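Fucolectin-related protein (Streptococcus pneumoniae, PDB 2WMF) probably hydrolyses glycosidic bonds in host blood-group antigen glycans, as the catalytic module of a family 98 glycoside hydrolase. Local coordinates at residues A[148-151]-A[152-155]; A[196-199]-A[200-204]; A[461-464]-A[465-468]. One frame throughout, in Å; residues are numbered along the deposited sequence.

Contact 1 (A[148-151]-A[152-155]); sequences NIEN and YWIY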
loop_
_atom_site.group_PDB
_atom_site.type_symbol
_atom_site.label_atom_id
_atom_site.label_comp_id
_atom_site.label_asym_id
_atom_site.label_seq_id
_atom_site.Cartn_x
_atom_site.Cartn_y
_atom_site.Cartn_z
ATOM N N ASN A 148 9.769 -12.986 1.494
ATOM C CA ASN A 148 9.282 -13.684 2.659
ATOM C C ASN A 148 7.955 -13.000 2.990
ATOM O O ASN A 148 7.911 -11.775 3.178
ATOM C CB ASN A 148 10.265 -13.492 3.802
ATOM C CG ASN A 148 9.848 -14.170 5.098
ATOM O OD1 ASN A 148 8.786 -14.785 5.180
ATOM N ND2 ASN A 148 10.708 -14.076 6.121
ATOM N N ILE A 149 6.894 -13.782 3.076
ATOM C CA ILE A 149 5.547 -13.239 3.264
ATOM C C ILE A 149 4.807 -13.971 4.365
ATOM O O ILE A 149 4.675 -15.176 4.280
ATOM C CB ILE A 149 4.711 -13.352 1.932
ATOM C CG1 ILE A 149 5.389 -12.623 0.773
ATOM C CG2 ILE A 149 3.299 -12.732 2.116
ATOM C CD1 ILE A 149 4.617 -12.682 -0.562
ATOM N N GLU A 150 4.345 -13.228 5.382
ATOM C CA GLU A 150 3.293 -13.673 6.327
ATOM C C GLU A 150 3.732 -14.740 7.333
ATOM O O GLU A 150 3.708 -15.920 7.035
ATOM C CB GLU A 150 2.045 -14.193 5.618
ATOM C CG GLU A 150 0.890 -14.455 6.571
ATOM C CD GLU A 150 -0.316 -15.037 5.818
ATOM O OE1 GLU A 150 -0.792 -14.435 4.809
ATOM O OE2 GLU A 150 -0.752 -16.147 6.212
ATOM N N ASN A 151 3.998 -14.303 8.561
ATOM C CA ASN A 151 4.424 -15.188 9.650
ATOM C C ASN A 151 3.872 -14.810 11.019
ATOM O O ASN A 151 4.203 -15.445 11.995
ATOM C CB ASN A 151 5.962 -15.201 9.742
ATOM C CG ASN A 151 6.628 -15.632 8.463
ATOM O OD1 ASN A 151 6.803 -16.817 8.229
ATOM N ND2 ASN A 151 7.000 -14.652 7.618
ATOM N N TYR A 152 3.061 -13.756 11.077
ATOM C CA TYR A 152 2.601 -13.212 12.385
ATOM C C TYR A 152 1.797 -14.252 13.205
ATOM O O TYR A 152 1.749 -14.155 14.432
ATOM C CB TYR A 152 1.831 -11.862 12.200
ATOM C CG TYR A 152 0.848 -11.920 11.052
ATOM C CD1 TYR A 152 -0.382 -12.601 11.156
ATOM C CD2 TYR A 152 1.148 -11.341 9.827
ATOM C CE1 TYR A 152 -1.242 -12.683 10.050
ATOM C CE2 TYR A 152 0.319 -11.433 8.768
ATOM C CZ TYR A 152 -0.894 -12.094 8.875
ATOM O OH TYR A 152 -1.689 -12.178 7.726
ATOM N N TRP A 153 1.178 -15.212 12.533
ATOM C CA TRP A 153 0.387 -16.222 13.224
ATOM C C TRP A 153 1.123 -17.521 13.533
ATOM O O TRP A 153 0.541 -18.465 14.116
ATOM C CB TRP A 153 -0.908 -16.517 12.453
ATOM C CG TRP A 153 -0.686 -17.037 11.049
ATOM C CD1 TRP A 153 -0.469 -16.283 9.941
ATOM C CD2 TRP A 153 -0.668 -18.413 10.611
ATOM N NE1 TRP A 153 -0.280 -17.096 8.842
ATOM C CE2 TRP A 153 -0.433 -18.408 9.224
ATOM C CE3 TRP A 153 -0.847 -19.651 11.257
ATOM C CZ2 TRP A 153 -0.373 -19.577 8.467
ATOM C CZ3 TRP A 153 -0.795 -20.823 10.477
ATOM C CH2 TRP A 153 -0.534 -20.783 9.117
ATOM N N ILE A 154 2.397 -17.564 13.158
ATOM C CA ILE A 154 3.154 -18.831 13.149
ATOM C C ILE A 154 4.661 -18.571 13.279
ATOM O O ILE A 154 5.497 -19.112 12.548
ATOM C CB ILE A 154 2.728 -19.688 11.918
ATOM C CG1 ILE A 154 3.288 -21.099 11.947
ATOM C CG2 ILE A 154 3.043 -18.993 10.579
ATOM C CD1 ILE A 154 2.372 -22.100 11.229
ATOM N N TYR A 155 4.996 -17.684 14.204
ATOM C CA TYR A 155 6.382 -17.246 14.379
ATOM C C TYR A 155 7.248 -18.395 14.926
ATOM O O TYR A 155 6.814 -19.186 15.782
ATOM C CB TYR A 155 6.447 -16.059 15.319
ATOM C CG TYR A 155 7.862 -15.593 15.568
ATOM C CD1 TYR A 155 8.562 -14.932 14.560
ATOM C CD2 TYR A 155 8.546 -15.860 16.776
ATOM C CE1 TYR A 155 9.883 -14.530 14.745
ATOM C CE2 TYR A 155 9.887 -15.429 16.965
ATOM C CZ TYR A 155 10.528 -14.752 15.930
ATOM O OH TYR A 155 11.875 -14.316 15.994
#
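Glu150 reaches past Tyr152 to the indole of Trp153, three residues on, where Trp153 NE1 donates to Glu150 OE2 at 2.8 Å. The N-H...O angle of 147° shows a moderately bent bond; it meets the anti side of the oxygen, with the carboxylate and indole planes 57° apart. Glu150 CG is anti to the backbone N (chi1 -171°) and the chain runs extended beyond it, which carries the carboxylate out to the indole edge. On the way its CG lies 3.6 Å from Tyr152 OH, oblique to that ring. The other oxygen, OE1, is salt-bridged to Lys212, so both ends of the carboxylate are engaged.

The tightly packed side belongs to Asn151. Its ND2 gives a hydrogen bond to Asn148 OD1 (3.0 Å), close to its own amide plane, while its OD1 accepts from the backbone N of Gly123; this buried amide thus has a partner at each end, which fixes its flip. Asn151 O also takes the N-H of Ile154 at 3.0 Å, closing a type I beta turn. The looser side is the exposed Trp153, which 148-151 holds mainly by the NE1 bond at its edge; within 152-155, Ile154 CG2 sits over one indole face. Such a turn, leaving the C-terminal end of strand 143-149, is the kind of beta-to-alpha loop that lines the catalytic end of a TIM barrel.

Contact 2 (A[196-199]-A[200-204]); sequences FFEA and SQKYH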
loop_
_atom_site.group_PDB
_atom_site.type_symbol
_atom_site.label_atom_id
_atom_site.label_comp_id
_atom_site.label_asym_id
_atom_site.label_seq_id
_atom_site.Cartn_x
_atom_site.Cartn_y
_atom_site.Cartn_z
ATOM N N PHE A 196 19.588 -10.947 12.337
ATOM C CA PHE A 196 18.882 -10.097 11.392
ATOM C C PHE A 196 19.220 -8.615 11.574
ATOM O O PHE A 196 19.344 -7.879 10.584
ATOM C CB PHE A 196 17.368 -10.338 11.397
ATOM C CG PHE A 196 16.715 -9.776 10.185
ATOM C CD1 PHE A 196 16.876 -10.408 8.958
ATOM C CD2 PHE A 196 16.005 -8.578 10.217
ATOM C CE1 PHE A 196 16.339 -9.885 7.806
ATOM C CE2 PHE A 196 15.486 -8.039 9.050
ATOM C CZ PHE A 196 15.618 -8.700 7.857
ATOM N N PHE A 197 19.366 -8.165 12.820
ATOM C CA PHE A 197 19.779 -6.780 13.087
ATOM C C PHE A 197 21.149 -6.476 12.457
ATOM O O PHE A 197 21.325 -5.448 11.757
ATOM C CB PHE A 197 19.721 -6.480 14.578
ATOM C CG PHE A 197 20.131 -5.082 14.946
ATOM C CD1 PHE A 197 19.409 -3.978 14.501
ATOM C CD2 PHE A 197 21.205 -4.857 15.801
ATOM C CE1 PHE A 197 19.780 -2.701 14.861
ATOM C CE2 PHE A 197 21.565 -3.577 16.173
ATOM C CZ PHE A 197 20.850 -2.503 15.712
ATOM N N GLU A 198 22.111 -7.373 12.664
ATOM C CA GLU A 198 23.428 -7.249 12.055
ATOM C C GLU A 198 23.337 -7.250 10.515
ATOM O O GLU A 198 23.972 -6.411 9.831
ATOM C CB GLU A 198 24.367 -8.352 12.542
ATOM C CG GLU A 198 25.634 -8.498 11.753
ATOM C CD GLU A 198 26.670 -7.445 12.039
ATOM O OE1 GLU A 198 27.719 -7.460 11.332
ATOM O OE2 GLU A 198 26.494 -6.632 12.970
ATOM N N ALA A 199 22.595 -8.204 9.955
ATOM C CA ALA A 199 22.424 -8.252 8.475
ATOM C C ALA A 199 21.774 -6.985 7.918
ATOM O O ALA A 199 22.113 -6.532 6.817
ATOM C CB ALA A 199 21.659 -9.504 8.047
ATOM N N SER A 200 20.811 -6.441 8.664
ATOM C CA SER A 200 20.142 -5.201 8.235
ATOM C C SER A 200 21.116 -4.010 8.189
ATOM O O SER A 200 21.119 -3.199 7.258
ATOM C CB SER A 200 18.932 -4.884 9.120
ATOM O OG SER A 200 17.958 -5.917 8.979
ATOM N N GLN A 201 21.956 -3.918 9.197
ATOM C CA GLN A 201 22.938 -2.859 9.255
ATOM C C GLN A 201 23.954 -2.958 8.102
ATOM O O GLN A 201 24.442 -1.919 7.582
ATOM C CB GLN A 201 23.676 -2.920 10.588
ATOM C CG GLN A 201 22.848 -2.486 11.755
ATOM C CD GLN A 201 23.590 -2.631 13.062
ATOM O OE1 GLN A 201 23.771 -3.747 13.587
ATOM N NE2 GLN A 201 23.981 -1.530 13.610
ATOM N N LYS A 202 24.285 -4.176 7.691
ATOM C CA LYS A 202 25.263 -4.367 6.599
ATOM C C LYS A 202 24.612 -4.198 5.225
ATOM O O LYS A 202 25.166 -3.566 4.317
ATOM C CB LYS A 202 25.881 -5.772 6.639
ATOM C CG LYS A 202 26.812 -6.114 7.781
ATOM C CD LYS A 202 27.211 -7.576 7.632
ATOM C CE LYS A 202 28.425 -7.959 8.475
ATOM N NZ LYS A 202 28.163 -9.177 9.345
ATOM N N TYR A 203 23.420 -4.777 5.071
ATOM C CA TYR A 203 22.837 -4.998 3.749
ATOM C C TYR A 203 21.542 -4.233 3.549
ATOM O O TYR A 203 20.718 -4.633 2.726
ATOM C CB TYR A 203 22.610 -6.502 3.512
ATOM C CG TYR A 203 23.848 -7.352 3.694
ATOM C CD1 TYR A 203 25.014 -7.071 2.983
ATOM C CD2 TYR A 203 23.855 -8.437 4.582
ATOM C CE1 TYR A 203 26.164 -7.854 3.148
ATOM C CE2 TYR A 203 24.997 -9.198 4.761
ATOM C CZ TYR A 203 26.138 -8.910 4.040
ATOM O OH TYR A 203 27.281 -9.703 4.225
ATOM N N HIS A 204 21.393 -3.140 4.294
ATOM C CA HIS A 204 20.210 -2.266 4.193
ATOM C C HIS A 204 19.887 -1.898 2.714
ATOM O O HIS A 204 18.722 -1.787 2.341
ATOM C CB HIS A 204 20.364 -1.018 5.076
ATOM C CG HIS A 204 21.566 -0.177 4.750
ATOM N ND1 HIS A 204 22.793 -0.321 5.369
ATOM C CD2 HIS A 204 21.719 0.822 3.851
ATOM C CE1 HIS A 204 23.646 0.558 4.843
ATOM N NE2 HIS A 204 23.018 1.254 3.922
HETATM O O HOH W 1 24.755 -5.787 15.074
#
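Phe196 O is gripped twice by Ser200, by the backbone N at 2.8 Å and by OG at 2.9 Å, the two donors arriving from opposite faces of the carbonyl plane. The first is the ordinary i to i+4 bond of helix 194-203, one of the helices packed round the barrel; the second folds the serine hydroxyl back on its own helix, which chi1 of -63° permits by setting OG beside the backbone N. That leaves OG over one face of the Phe196 ring, whose buried side chain meets Trp179 edge-to-face.

On the exposed flank Lys202 NZ forms a salt bridge with Glu198 OE1 at 2.7 Å, one turn apart and on the anti lone pair of that oxygen. The bend of Glu198 at chi2 (76°) turns the carboxylate back toward Lys202. Its other oxygen, OE2, receives a water that also donates to Gln201 OE1, so the carboxylate is tied to the side chains three and four residues on, Gln201 through the water and Lys202 directly. Against the neighbouring helix 159-172, Tyr203 packs on Leu167 and Ala171. The Gln201 amide is stacked on the Phe197 ring, their planes 24° apart, with OE1 3.4 Å from Phe197 CE2.

Contact 3 (A[461-464]-A[465-468]); sequences DLTP and HTYA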
loop_
_atom_site.group_PDB
_atom_site.type_symbol
_atom_site.label_atom_id
_atom_site.label_comp_id
_atom_site.label_asym_id
_atom_site.label_seq_id
_atom_site.Cartn_x
_atom_site.Cartn_y
_atom_site.Cartn_z
ATOM N N ASP A 461 -15.989 18.601 -0.295
ATOM C CA ASP A 461 -17.011 17.715 0.240
ATOM C C ASP A 461 -16.823 16.417 -0.508
ATOM O O ASP A 461 -16.889 16.385 -1.751
ATOM C CB ASP A 461 -18.415 18.307 0.069
ATOM C CG ASP A 461 -19.507 17.472 0.711
ATOM O OD1 ASP A 461 -19.235 16.648 1.579
ATOM O OD2 ASP A 461 -20.689 17.682 0.319
ATOM N N LEU A 462 -16.573 15.355 0.285
ATOM C CA LEU A 462 -16.097 14.081 -0.226
ATOM C C LEU A 462 -17.014 12.937 0.221
ATOM O O LEU A 462 -17.232 12.756 1.394
ATOM C CB LEU A 462 -14.729 13.741 0.335
ATOM C CG LEU A 462 -13.633 14.784 0.195
ATOM C CD1 LEU A 462 -12.627 14.740 1.376
ATOM C CD2 LEU A 462 -13.004 14.600 -1.177
ATOM N N THR A 463 -17.513 12.170 -0.727
ATOM C CA THR A 463 -18.224 10.958 -0.386
ATOM C C THR A 463 -17.228 9.887 0.019
ATOM O O THR A 463 -16.022 10.001 -0.274
ATOM C CB THR A 463 -19.111 10.431 -1.539
ATOM O OG1 THR A 463 -18.295 9.898 -2.602
ATOM C CG2 THR A 463 -20.080 11.496 -2.085
ATOM N N PRO A 464 -17.707 8.821 0.683
ATOM C CA PRO A 464 -16.796 7.739 0.955
ATOM C C PRO A 464 -16.045 7.207 -0.269
ATOM O O PRO A 464 -16.568 7.201 -1.372
ATOM C CB PRO A 464 -17.692 6.661 1.580
ATOM C CG PRO A 464 -18.814 7.450 2.265
ATOM C CD PRO A 464 -19.049 8.611 1.308
ATOM N N HIS A 465 -14.818 6.753 -0.034
ATOM C CA HIS A 465 -13.983 6.134 -1.081
ATOM C C HIS A 465 -13.669 7.172 -2.180
ATOM O O HIS A 465 -13.717 6.894 -3.395
ATOM C CB HIS A 465 -14.611 4.848 -1.612
ATOM C CG HIS A 465 -15.150 4.006 -0.506
ATOM N ND1 HIS A 465 -16.462 3.575 -0.466
ATOM C CD2 HIS A 465 -14.566 3.578 0.636
ATOM C CE1 HIS A 465 -16.645 2.888 0.652
ATOM N NE2 HIS A 465 -15.520 2.893 1.350
ATOM N N THR A 466 -13.357 8.375 -1.699
ATOM C CA THR A 466 -12.870 9.479 -2.532
ATOM C C THR A 466 -11.545 9.965 -1.960
ATOM O O THR A 466 -11.462 10.240 -0.763
ATOM C CB THR A 466 -13.866 10.694 -2.584
ATOM O OG1 THR A 466 -15.145 10.217 -2.990
ATOM C CG2 THR A 466 -13.390 11.739 -3.614
ATOM N N TYR A 467 -10.534 10.086 -2.832
ATOM C CA TYR A 467 -9.296 10.739 -2.484
ATOM C C TYR A 467 -9.034 11.909 -3.454
ATOM O O TYR A 467 -9.602 11.994 -4.565
ATOM C CB TYR A 467 -8.124 9.779 -2.359
ATOM C CG TYR A 467 -7.527 9.240 -3.668
ATOM C CD1 TYR A 467 -6.635 10.003 -4.424
ATOM C CD2 TYR A 467 -7.874 7.989 -4.170
ATOM C CE1 TYR A 467 -6.061 9.501 -5.611
ATOM C CE2 TYR A 467 -7.296 7.474 -5.346
ATOM C CZ TYR A 467 -6.389 8.234 -6.077
ATOM O OH TYR A 467 -5.802 7.715 -7.235
ATOM N N ALA A 468 -8.171 12.811 -2.971
ATOM C CA ALA A 468 -7.770 13.992 -3.740
ATOM C C ALA A 468 -6.333 14.330 -3.442
ATOM O O ALA A 468 -5.837 14.086 -2.311
ATOM C CB ALA A 468 -8.695 15.193 -3.432
HETATM O O HOH W 2 -17.066 11.103 -4.396
#
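Thr463 and Thr466 face each other across the bend between strands 457-462 and 467-472, and polar contacts account for most of what joins them. Thr466 OG1 lies 2.9 Å from Thr463 O, a hydrogen-bonding distance, although its single proton has another acceptor nearby and the choice is not settled. A water bridges the two hydroxyls, 2.5 Å from Thr463 OG1 and equally far from Thr466 OG1; these distances are short for hydrogen bonds, so its exact placing is somewhat doubtful. The torsions explain the meeting: Thr466 OG1 stands anti to its carbonyl carbon (chi1 -54°), turned back toward Thr463, while Thr463 OG1 lies between its own N and carbonyl carbon (chi1 71°). Outside the bend, Arg529 donates through NE to Thr463 OG1 and through NH1 to Pro464 O, so one guanidinium binds both residues at the start of the turn.

The apolar contacts are fewer. The methyl branch of Thr466 points to Leu462, Thr466 CG2 meeting Leu462 CD2 at 3.8 Å. Pro464 CB lies over one face of the His465 imidazole, 4.0 Å from the ring centroid and 16° off the ring normal, which makes it a CH-pi contact.

Backbone shape sets the course of the chain: phi and psi of His465 are both positive, the left-handed conformation that lets the chain reverse direction after Pro464. The imidazole is held separately, by outside bonds. Its ring nitrogens are both used, ND1 with Arg485 NH1 and NE2 with Ala438 O, which would discourage rotation of the ring. Strand 457-462 belongs to one six-stranded antiparallel sheet and strand 467-472 to the other; the buried bend is therefore a sheet-to-sheet connection of the kind found in a beta-sandwich.

Along the chain the three contacts come in series; none nests in or crosses another, and each closes a short local segment. Contact 1 forms the turn that leaves barrel strand 143-149 before helix 159-172. Contact 2 follows on helix 194-203, which leads into strand 207-212; the centres of contacts 1 and 2 are 20 Å apart and their nearest atoms about 7 Å, without touching. Trp179 on strand 176-180 relates them, meeting both Asn151 and Phe196. Contact 3, in the C-terminal part of the chain, joins two antiparallel beta layers and lies across the chain's centre from the others, its centre 34 Å from that of contact 1 and 41 Å from that of contact 2.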